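Local coordinates for putative lipoprotein YcdA (Bacillus subtilis subsp. subtilis str. 168, PDB 4R4G) that is of unknown function but is probably held at the cell membrane by a lipid anchor, with an Ig-like N-terminal domain followed by a C-terminal domain of mixed helices and strands, at residues Asp31-Asp36 / Phe99-Lys104; Thr74-Glu77 / Glu81-Gln84; Asp206-Gly211 / Tyr274-Tyr279. All coordinates share one frame; numbering follows the deposited sequence.

Contact 1. Residues Asp31-Asp36 / Phe99-Lys104; sequences DKSTSD and FFVVDK
Ser33, whose OG lies 3.8 Å from CG2 of Val101, is held in place by the one flat group that matters here, the carboxylate of Asp31. No residue of 99-104 covers either face of that carboxylate; its work is done at the oxygens. Ser33 OG meets Asp31 OD1 on the syn side at 2.8 Å, only 18° out of the carboxylate plane. Ser33 N reaches the same oxygen at 3.1 Å, almost in line with its C-O bond, so that OD1 takes two donors from a single residue. The second oxygen, Asp31 OD2, accepts a hydrogen bond from Thr74 OG1. With Ser33 OG set between the backbone N and the carbonyl carbon (chi1 42°), the hydroxyl can serve the carboxylate while keeping beside the valine.

Beyond this polar corner the contact is apolar and centres on Val101. The CG2 methyl of Thr34 is placed against both branches of the valine, 3.7 Å from Val101 CG1, while the carbonyl of Ser33 adds a further touch, with its O 3.8 Å from Val101 CG1. The Thr34 and Val101 side chains approach obliquely. Thr34 also rests on Pro27 and Val40, and Val101 on Gln38, which extends the patch to strand 39-48 and the residues flanking it.

The example illustrates how an Asx turn, Asp31 OD1 to Ser33 N, can shape a hairpin loop: the connection between strands 16-25 and 39-48 folds back over strand 93-102, the neighbour of 39-48 in an antiparallel sheet of the Ig-like domain.

Contact 2. Residues Thr74-Glu77 / Glu81-Gln84; sequences TDPE and EKLQ
The ammonium group of Lys82 is gripped twice, by the backbone O of Thr74, 2.7 Å from NZ, and by Asp75 OD1, 2.9 Å from NZ in a salt bridge. Both partners belong to the start of the same long loop of the Ig-like domain, between strands 69-71 and 86-88, so the lysine acts as a clasp drawing two parts of one connection together. Neither acceptor is met in its plane: NZ stands above the Asp75 carboxylate, 39° out of it, and also above the Thr74 carbonyl plane.

The lysine reaches this position because its chain is extended throughout, CG being anti to the backbone N (chi1 -161°). Its course runs roughly at right angles to the side chains of both Asp75 and Pro76, and Lys82 CD passes 4.0 Å from Pro76 CD. An alanine here would remove both the charge and this aliphatic stem, which would probably leave the Asp75 carboxylate without its mate, the Thr74 carbonyl without this donor and one side of the proline ring uncovered. Farther out, Pro76 CG packs on Glu81 CB at 4.0 Å, the two side chains running past each other in opposite directions.

Phe99 of strand 93-102 underlies the clasp, touched by both Pro76 and Lys82. At the edge, the carboxylates of Glu77 and Glu81 come no nearer than 4.9 Å between Glu77 OE1 and Glu81 OE2, a probably mild repulsion. Past Lys82 the loop is tied back on itself: Gln84 NE2 gives a hydrogen bond to the backbone O of Lys82 at 2.8 Å, with an N-H...O angle of 142°.

Contact 3. Residues Asp206-Gly211 / Tyr274-Tyr279; sequences DNIVNG and YALQVY
Ile208 is the residue through which 206-211 touches the opposing helix, while its neighbours Asp206 and Val209 face helix 174-192. Asp206, first in the segment, sends its OD1 to Lys186 of that helix in a salt bridge, and its backbone O receives the N of Asn210. The backbone O of Asn207 accepts from Gly211 N one turn on.

Next comes Ile208. Its CG1 lies anti to the carbonyl carbon (chi1 -84°) and CD1 continues in an extended line (chi2 166°), carrying the longer branch out to helix 268-283. There CD1 comes 3.6 Å from the backbone O of Leu276 and 3.8 Å from Leu276 CD2, the two side chains inclined to each other. Behind the tip, CG1 lies 4.1 Å from Tyr279 CB, and the isoleucine and tyrosine side chains run at about a right angle. One branch thus touches two residues three positions apart on the other helix, Leu276 with its tip and Tyr279 with its CG1. The backbones are nearest here too, with 6.6 Å between CA of Ile208 and CA of Tyr279.

Val209 rests on Asn182 and Lys186. Gly211, which ends the segment, is buried and offers bare backbone where a side chain would start out toward 274-279.

The surroundings continue the apolar character: Leu276 leans on Tyr189, Leu195 and Tyr199, Tyr279 on Leu248 and Ile252. A bound tetraethylene glycol, probably a crystallisation additive, lies about 4 Å from the Ile208 side chain. Helices 203-219 and 268-283 thus pack together in the DUF5105 domain, of the NTF2 clan. With no hydrogen bond or salt bridge between the two segments and just 157 Å² buried, their contact here depends on the fit of aliphatic groups rather than on directional bonding.

In the fold
Contacts 1 and 2 form one continuous region of the Ig-like domain, their centres 13 Å apart. They join through a polar link, Asp31 OD2 to Thr74 OG1 at 2.7 Å, a backbone link, Phe99 O to Thr74 N at 2.9 Å, and packing of Phe99 CE1 on Pro76 CG at 3.7 Å; strand 93-102 is thus common ground for both loops. Contact 3 lies in the C-terminal domain, on the opposite side of the chain's centre. Its centre is 49 Å from that of contact 1 and 54 Å from that of contact 2, and its nearest atoms remain about 33 Å and 37 Å away. The bound glycol lies beside contact 3.

Contact 1. Residues Asp31-Asp36 / Phe99-Lys104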
loop_
_atom_site.group_PDB
_atom_site.type_symbol
_atom_site.label_atom_id
_atom_site.label_comp_id
_atom_site.label_asym_id
_atom_site.label_seq_id
_atom_site.Cartn_x
_atom_site.Cartn_y
_atom_site.Cartn_z
ATOM N N ASP A 31 2.562 14.382 5.123
ATOM C CA ASP A 31 3.801 15.013 4.637
ATOM C C ASP A 31 3.509 15.813 3.365
ATOM O O ASP A 31 2.898 15.287 2.433
ATOM C CB ASP A 31 4.871 13.940 4.355
ATOM C CG ASP A 31 6.332 14.380 4.394
ATOM O OD1 ASP A 31 6.655 15.446 3.801
ATOM O OD2 ASP A 31 7.169 13.620 4.969
ATOM N N LYS A 32 3.915 17.085 3.341
ATOM C CA LYS A 32 3.660 17.944 2.187
ATOM C C LYS A 32 4.965 18.386 1.509
ATOM O O LYS A 32 4.916 19.025 0.456
ATOM C CB LYS A 32 2.803 19.166 2.592
ATOM C CG LYS A 32 1.343 18.831 2.959
ATOM C CD LYS A 32 0.506 18.278 1.785
ATOM C CE LYS A 32 -0.757 17.586 2.250
ATOM N NZ LYS A 32 -1.515 16.989 1.117
ATOM N N SER A 33 6.123 17.999 2.072
ATOM C CA SER A 33 7.439 18.352 1.518
ATOM C C SER A 33 8.006 17.289 0.529
ATOM O O SER A 33 8.969 17.593 -0.182
ATOM C CB SER A 33 8.444 18.621 2.640
ATOM O OG SER A 33 8.347 17.695 3.709
ATOM N N THR A 34 7.405 16.081 0.456
ATOM C CA THR A 34 7.890 15.018 -0.432
ATOM C C THR A 34 7.095 14.906 -1.743
ATOM O O THR A 34 5.895 15.200 -1.788
ATOM C CB THR A 34 7.832 13.652 0.258
ATOM O OG1 THR A 34 6.465 13.313 0.451
ATOM C CG2 THR A 34 8.558 13.610 1.575
ATOM N N SER A 35 7.774 14.420 -2.790
ATOM C CA SER A 35 7.208 14.109 -4.092
ATOM C C SER A 35 6.834 12.638 -4.100
ATOM O O SER A 35 7.227 11.897 -3.181
ATOM C CB SER A 35 8.197 14.436 -5.199
ATOM O OG SER A 35 8.325 15.844 -5.254
ATOM N N ASP A 36 6.050 12.205 -5.105
ATOM C CA ASP A 36 5.603 10.807 -5.188
ATOM C C ASP A 36 6.797 9.880 -5.465
ATOM O O ASP A 36 6.789 8.696 -5.085
ATOM C CB ASP A 36 4.517 10.645 -6.278
ATOM C CG ASP A 36 3.269 11.517 -6.149
ATOM O OD1 ASP A 36 3.096 12.171 -5.083
ATOM O OD2 ASP A 36 2.450 11.523 -7.099
ATOM N N PHE A 99 14.623 12.396 10.071
ATOM C CA PHE A 99 13.918 12.154 8.823
ATOM C C PHE A 99 14.227 13.258 7.820
ATOM O O PHE A 99 14.183 14.446 8.164
ATOM C CB PHE A 99 12.407 12.078 9.103
ATOM C CG PHE A 99 11.995 11.042 10.123
ATOM C CD1 PHE A 99 12.033 11.328 11.481
ATOM C CD2 PHE A 99 11.498 9.805 9.722
ATOM C CE1 PHE A 99 11.659 10.372 12.423
ATOM C CE2 PHE A 99 11.126 8.848 10.664
ATOM C CZ PHE A 99 11.227 9.131 12.006
ATOM N N PHE A 100 14.556 12.861 6.583
ATOM C CA PHE A 100 14.941 13.784 5.533
ATOM C C PHE A 100 14.371 13.367 4.210
ATOM O O PHE A 100 14.420 12.191 3.869
ATOM C CB PHE A 100 16.470 13.874 5.425
ATOM C CG PHE A 100 17.163 14.364 6.672
ATOM C CD1 PHE A 100 17.230 15.720 6.964
ATOM C CD2 PHE A 100 17.760 13.468 7.553
ATOM C CE1 PHE A 100 17.857 16.173 8.124
ATOM C CE2 PHE A 100 18.404 13.922 8.705
ATOM C CZ PHE A 100 18.431 15.269 8.993
ATOM N N VAL A 101 13.866 14.341 3.452
ATOM C CA VAL A 101 13.293 14.129 2.127
ATOM C C VAL A 101 14.457 13.914 1.162
ATOM O O VAL A 101 15.290 14.808 1.007
ATOM C CB VAL A 101 12.392 15.328 1.711
ATOM C CG1 VAL A 101 11.732 15.081 0.369
ATOM C CG2 VAL A 101 11.357 15.647 2.783
ATOM N N VAL A 102 14.509 12.727 0.535
ATOM C CA VAL A 102 15.577 12.287 -0.373
ATOM C C VAL A 102 15.050 11.563 -1.624
ATOM O O VAL A 102 13.991 10.932 -1.609
ATOM C CB VAL A 102 16.590 11.337 0.357
ATOM C CG1 VAL A 102 17.375 12.068 1.432
ATOM C CG2 VAL A 102 15.910 10.079 0.929
ATOM N N ASP A 103 15.862 11.608 -2.676
ATOM C CA ASP A 103 15.729 10.864 -3.918
ATOM C C ASP A 103 16.544 9.574 -3.681
ATOM O O ASP A 103 17.718 9.655 -3.329
ATOM C CB ASP A 103 16.236 11.709 -5.105
ATOM C CG ASP A 103 15.441 12.986 -5.332
ATOM O OD1 ASP A 103 14.287 12.890 -5.785
ATOM O OD2 ASP A 103 15.997 14.090 -5.108
ATOM N N LYS A 104 15.889 8.404 -3.724
ATOM C CA LYS A 104 16.455 7.067 -3.449
ATOM C C LYS A 104 17.788 6.836 -4.164
ATOM O O LYS A 104 17.936 7.203 -5.337
ATOM C CB LYS A 104 15.431 5.974 -3.875
ATOM C CG LYS A 104 15.778 4.499 -3.563
ATOM C CD LYS A 104 14.879 3.550 -4.396
ATOM C CE LYS A 104 15.230 2.075 -4.303
ATOM N NZ LYS A 104 14.337 1.215 -5.136
#

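Contact 2. Residues Thr74-Glu77 / Glu81-Gln84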
loop_
_atom_site.group_PDB
_atom_site.type_symbol
_atom_site.label_atom_id
_atom_site.label_comp_id
_atom_site.label_asym_id
_atom_site.label_seq_id
_atom_site.Cartn_x
_atom_site.Cartn_y
_atom_site.Cartn_z
ATOM N N THR A 74 12.004 16.267 7.590
ATOM C CA THR A 74 10.573 16.056 7.571
ATOM C C THR A 74 10.160 15.405 8.874
ATOM O O THR A 74 11.001 15.200 9.752
ATOM C CB THR A 74 10.118 15.357 6.306
ATOM O OG1 THR A 74 8.705 15.446 6.264
ATOM C CG2 THR A 74 10.588 13.916 6.203
ATOM N N ASP A 75 8.861 15.164 9.037
ATOM C CA ASP A 75 8.334 14.604 10.265
ATOM C C ASP A 75 7.650 13.292 9.977
ATOM O O ASP A 75 7.005 13.179 8.929
ATOM C CB ASP A 75 7.350 15.600 10.941
ATOM C CG ASP A 75 7.997 16.776 11.642
ATOM O OD1 ASP A 75 8.996 16.570 12.332
ATOM O OD2 ASP A 75 7.478 17.899 11.517
ATOM N N PRO A 76 7.727 12.296 10.902
ATOM C CA PRO A 76 6.980 11.046 10.687
ATOM C C PRO A 76 5.483 11.287 10.983
ATOM O O PRO A 76 5.145 12.402 11.391
ATOM C CB PRO A 76 7.635 10.091 11.700
ATOM C CG PRO A 76 8.018 10.955 12.823
ATOM C CD PRO A 76 8.403 12.289 12.222
ATOM N N GLU A 77 4.586 10.268 10.817
ATOM C CA GLU A 77 3.162 10.449 11.130
ATOM C C GLU A 77 3.005 10.714 12.626
ATOM O O GLU A 77 2.235 11.589 13.002
ATOM C CB GLU A 77 2.326 9.243 10.681
ATOM C CG GLU A 77 0.827 9.339 10.965
ATOM C CD GLU A 77 0.345 8.700 12.256
ATOM O OE1 GLU A 77 1.108 7.909 12.859
ATOM O OE2 GLU A 77 -0.817 8.963 12.644
ATOM N N GLU A 81 7.972 9.547 17.364
ATOM C CA GLU A 81 8.944 8.643 16.747
ATOM C C GLU A 81 10.230 9.354 16.332
ATOM O O GLU A 81 11.102 8.724 15.727
ATOM C CB GLU A 81 8.361 8.006 15.478
ATOM C CG GLU A 81 7.274 6.940 15.618
ATOM C CD GLU A 81 6.822 6.427 14.253
ATOM O OE1 GLU A 81 7.694 6.236 13.368
ATOM O OE2 GLU A 81 5.595 6.262 14.052
ATOM N N LYS A 82 10.329 10.668 16.582
ATOM C CA LYS A 82 11.459 11.474 16.174
ATOM C C LYS A 82 12.276 11.851 17.374
ATOM O O LYS A 82 11.752 11.835 18.488
ATOM C CB LYS A 82 10.939 12.725 15.444
ATOM C CG LYS A 82 11.969 13.425 14.561
ATOM C CD LYS A 82 11.350 14.515 13.739
ATOM C CE LYS A 82 12.409 15.411 13.165
ATOM N NZ LYS A 82 11.899 16.291 12.081
ATOM N N LEU A 83 13.559 12.202 17.161
ATOM C CA LEU A 83 14.445 12.658 18.222
ATOM C C LEU A 83 13.795 13.846 18.938
ATOM O O LEU A 83 13.288 14.761 18.279
ATOM C CB LEU A 83 15.834 13.034 17.662
ATOM C CG LEU A 83 16.867 13.587 18.662
ATOM C CD1 LEU A 83 17.297 12.534 19.666
ATOM C CD2 LEU A 83 18.078 14.115 17.951
ATOM N N GLN A 84 13.774 13.807 20.276
ATOM C CA GLN A 84 13.126 14.859 21.037
ATOM C C GLN A 84 14.126 15.804 21.623
ATOM O O GLN A 84 15.188 15.395 22.108
ATOM C CB GLN A 84 12.228 14.281 22.140
ATOM C CG GLN A 84 11.097 13.368 21.648
ATOM C CD GLN A 84 10.063 14.029 20.756
ATOM O OE1 GLN A 84 9.496 15.090 21.059
ATOM N NE2 GLN A 84 9.767 13.378 19.653
#

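Contact 3. Residues Asp206-Gly211 / Tyr274-Tyr279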
loop_
_atom_site.group_PDB
_atom_site.type_symbol
_atom_site.label_atom_id
_atom_site.label_comp_id
_atom_site.label_asym_id
_atom_site.label_seq_id
_atom_site.Cartn_x
_atom_site.Cartn_y
_atom_site.Cartn_z
ATOM N N ASP A 206 -23.052 -20.010 -10.180
ATOM C CA ASP A 206 -21.608 -20.253 -10.073
ATOM C C ASP A 206 -20.935 -19.898 -11.388
ATOM O O ASP A 206 -19.815 -19.391 -11.381
ATOM C CB ASP A 206 -21.286 -21.706 -9.681
ATOM C CG ASP A 206 -21.490 -22.063 -8.218
ATOM O OD1 ASP A 206 -21.844 -21.160 -7.422
ATOM O OD2 ASP A 206 -21.289 -23.243 -7.865
ATOM N N ASN A 207 -21.632 -20.130 -12.516
ATOM C CA ASN A 207 -21.115 -19.798 -13.839
ATOM C C ASN A 207 -21.015 -18.284 -14.004
ATOM O O ASN A 207 -20.096 -17.818 -14.681
ATOM C CB ASN A 207 -21.962 -20.418 -14.946
ATOM C CG ASN A 207 -21.561 -21.829 -15.310
ATOM O OD1 ASN A 207 -20.685 -22.453 -14.688
ATOM N ND2 ASN A 207 -22.207 -22.368 -16.334
ATOM N N ILE A 208 -21.924 -17.529 -13.340
ATOM C CA ILE A 208 -21.947 -16.065 -13.336
ATOM C C ILE A 208 -20.674 -15.549 -12.617
ATOM O O ILE A 208 -19.949 -14.727 -13.176
ATOM C CB ILE A 208 -23.284 -15.525 -12.721
ATOM C CG1 ILE A 208 -24.392 -15.497 -13.801
ATOM C CG2 ILE A 208 -23.110 -14.126 -12.077
ATOM C CD1 ILE A 208 -25.812 -15.322 -13.308
ATOM N N VAL A 209 -20.389 -16.067 -11.423
ATOM C CA VAL A 209 -19.220 -15.703 -10.621
ATOM C C VAL A 209 -17.943 -16.032 -11.371
ATOM O O VAL A 209 -17.088 -15.157 -11.525
ATOM C CB VAL A 209 -19.254 -16.414 -9.257
ATOM C CG1 VAL A 209 -18.017 -16.090 -8.433
ATOM C CG2 VAL A 209 -20.519 -16.051 -8.497
ATOM N N ASN A 210 -17.834 -17.275 -11.874
ATOM C CA ASN A 210 -16.659 -17.730 -12.601
ATOM C C ASN A 210 -16.458 -16.955 -13.917
ATOM O O ASN A 210 -15.311 -16.680 -14.286
ATOM C CB ASN A 210 -16.715 -19.228 -12.829
ATOM C CG ASN A 210 -16.641 -20.038 -11.546
ATOM O OD1 ASN A 210 -16.122 -19.589 -10.502
ATOM N ND2 ASN A 210 -17.160 -21.261 -11.601
ATOM N N GLY A 211 -17.555 -16.555 -14.560
ATOM C CA GLY A 211 -17.524 -15.751 -15.778
ATOM C C GLY A 211 -17.072 -14.325 -15.519
ATOM O O GLY A 211 -16.188 -13.829 -16.221
ATOM N N TYR A 274 -32.457 -18.651 -18.946
ATOM C CA TYR A 274 -31.628 -18.433 -20.129
ATOM C C TYR A 274 -30.803 -17.152 -19.980
ATOM O O TYR A 274 -29.636 -17.130 -20.385
ATOM C CB TYR A 274 -32.486 -18.384 -21.400
ATOM C CG TYR A 274 -31.704 -18.062 -22.657
ATOM C CD1 TYR A 274 -30.920 -19.031 -23.284
ATOM C CD2 TYR A 274 -31.749 -16.794 -23.227
ATOM C CE1 TYR A 274 -30.193 -18.738 -24.440
ATOM C CE2 TYR A 274 -31.029 -16.491 -24.382
ATOM C CZ TYR A 274 -30.268 -17.472 -24.998
ATOM O OH TYR A 274 -29.556 -17.163 -26.136
ATOM N N ALA A 275 -31.402 -16.086 -19.412
ATOM C CA ALA A 275 -30.706 -14.822 -19.212
ATOM C C ALA A 275 -29.504 -15.032 -18.285
ATOM O O ALA A 275 -28.424 -14.546 -18.584
ATOM C CB ALA A 275 -31.654 -13.786 -18.639
ATOM N N LEU A 276 -29.669 -15.834 -17.217
ATOM C CA LEU A 276 -28.606 -16.130 -16.259
ATOM C C LEU A 276 -27.496 -16.992 -16.893
ATOM O O LEU A 276 -26.367 -17.034 -16.372
ATOM C CB LEU A 276 -29.198 -16.834 -15.014
ATOM C CG LEU A 276 -30.217 -16.035 -14.182
ATOM C CD1 LEU A 276 -31.014 -16.936 -13.306
ATOM C CD2 LEU A 276 -29.560 -14.936 -13.356
ATOM N N GLN A 277 -27.833 -17.682 -18.002
ATOM C CA GLN A 277 -26.916 -18.530 -18.753
ATOM C C GLN A 277 -26.038 -17.708 -19.707
ATOM O O GLN A 277 -24.844 -17.998 -19.813
ATOM C CB GLN A 277 -27.679 -19.592 -19.556
ATOM C CG GLN A 277 -28.217 -20.761 -18.744
ATOM C CD GLN A 277 -29.204 -21.605 -19.529
ATOM O OE1 GLN A 277 -29.083 -21.800 -20.755
ATOM N NE2 GLN A 277 -30.205 -22.136 -18.828
ATOM N N VAL A 278 -26.631 -16.736 -20.449
ATOM C CA VAL A 278 -25.879 -15.915 -21.403
ATOM C C VAL A 278 -25.008 -14.881 -20.685
ATOM O O VAL A 278 -23.961 -14.524 -21.232
ATOM C CB VAL A 278 -26.738 -15.229 -22.497
ATOM C CG1 VAL A 278 -27.261 -16.240 -23.507
ATOM C CG2 VAL A 278 -27.873 -14.398 -21.906
ATOM N N TYR A 279 -25.440 -14.406 -19.477
ATOM C CA TYR A 279 -24.763 -13.393 -18.643
ATOM C C TYR A 279 -23.227 -13.619 -18.621
ATOM O O TYR A 279 -22.510 -12.708 -19.044
ATOM C CB TYR A 279 -25.335 -13.343 -17.203
ATOM C CG TYR A 279 -24.853 -12.158 -16.388
ATOM C CD1 TYR A 279 -23.519 -12.043 -16.001
ATOM C CD2 TYR A 279 -25.734 -11.164 -15.980
ATOM C CE1 TYR A 279 -23.064 -10.937 -15.277
ATOM C CE2 TYR A 279 -25.289 -10.050 -15.261
ATOM C CZ TYR A 279 -23.958 -9.953 -14.889
ATOM O OH TYR A 279 -23.522 -8.862 -14.173
#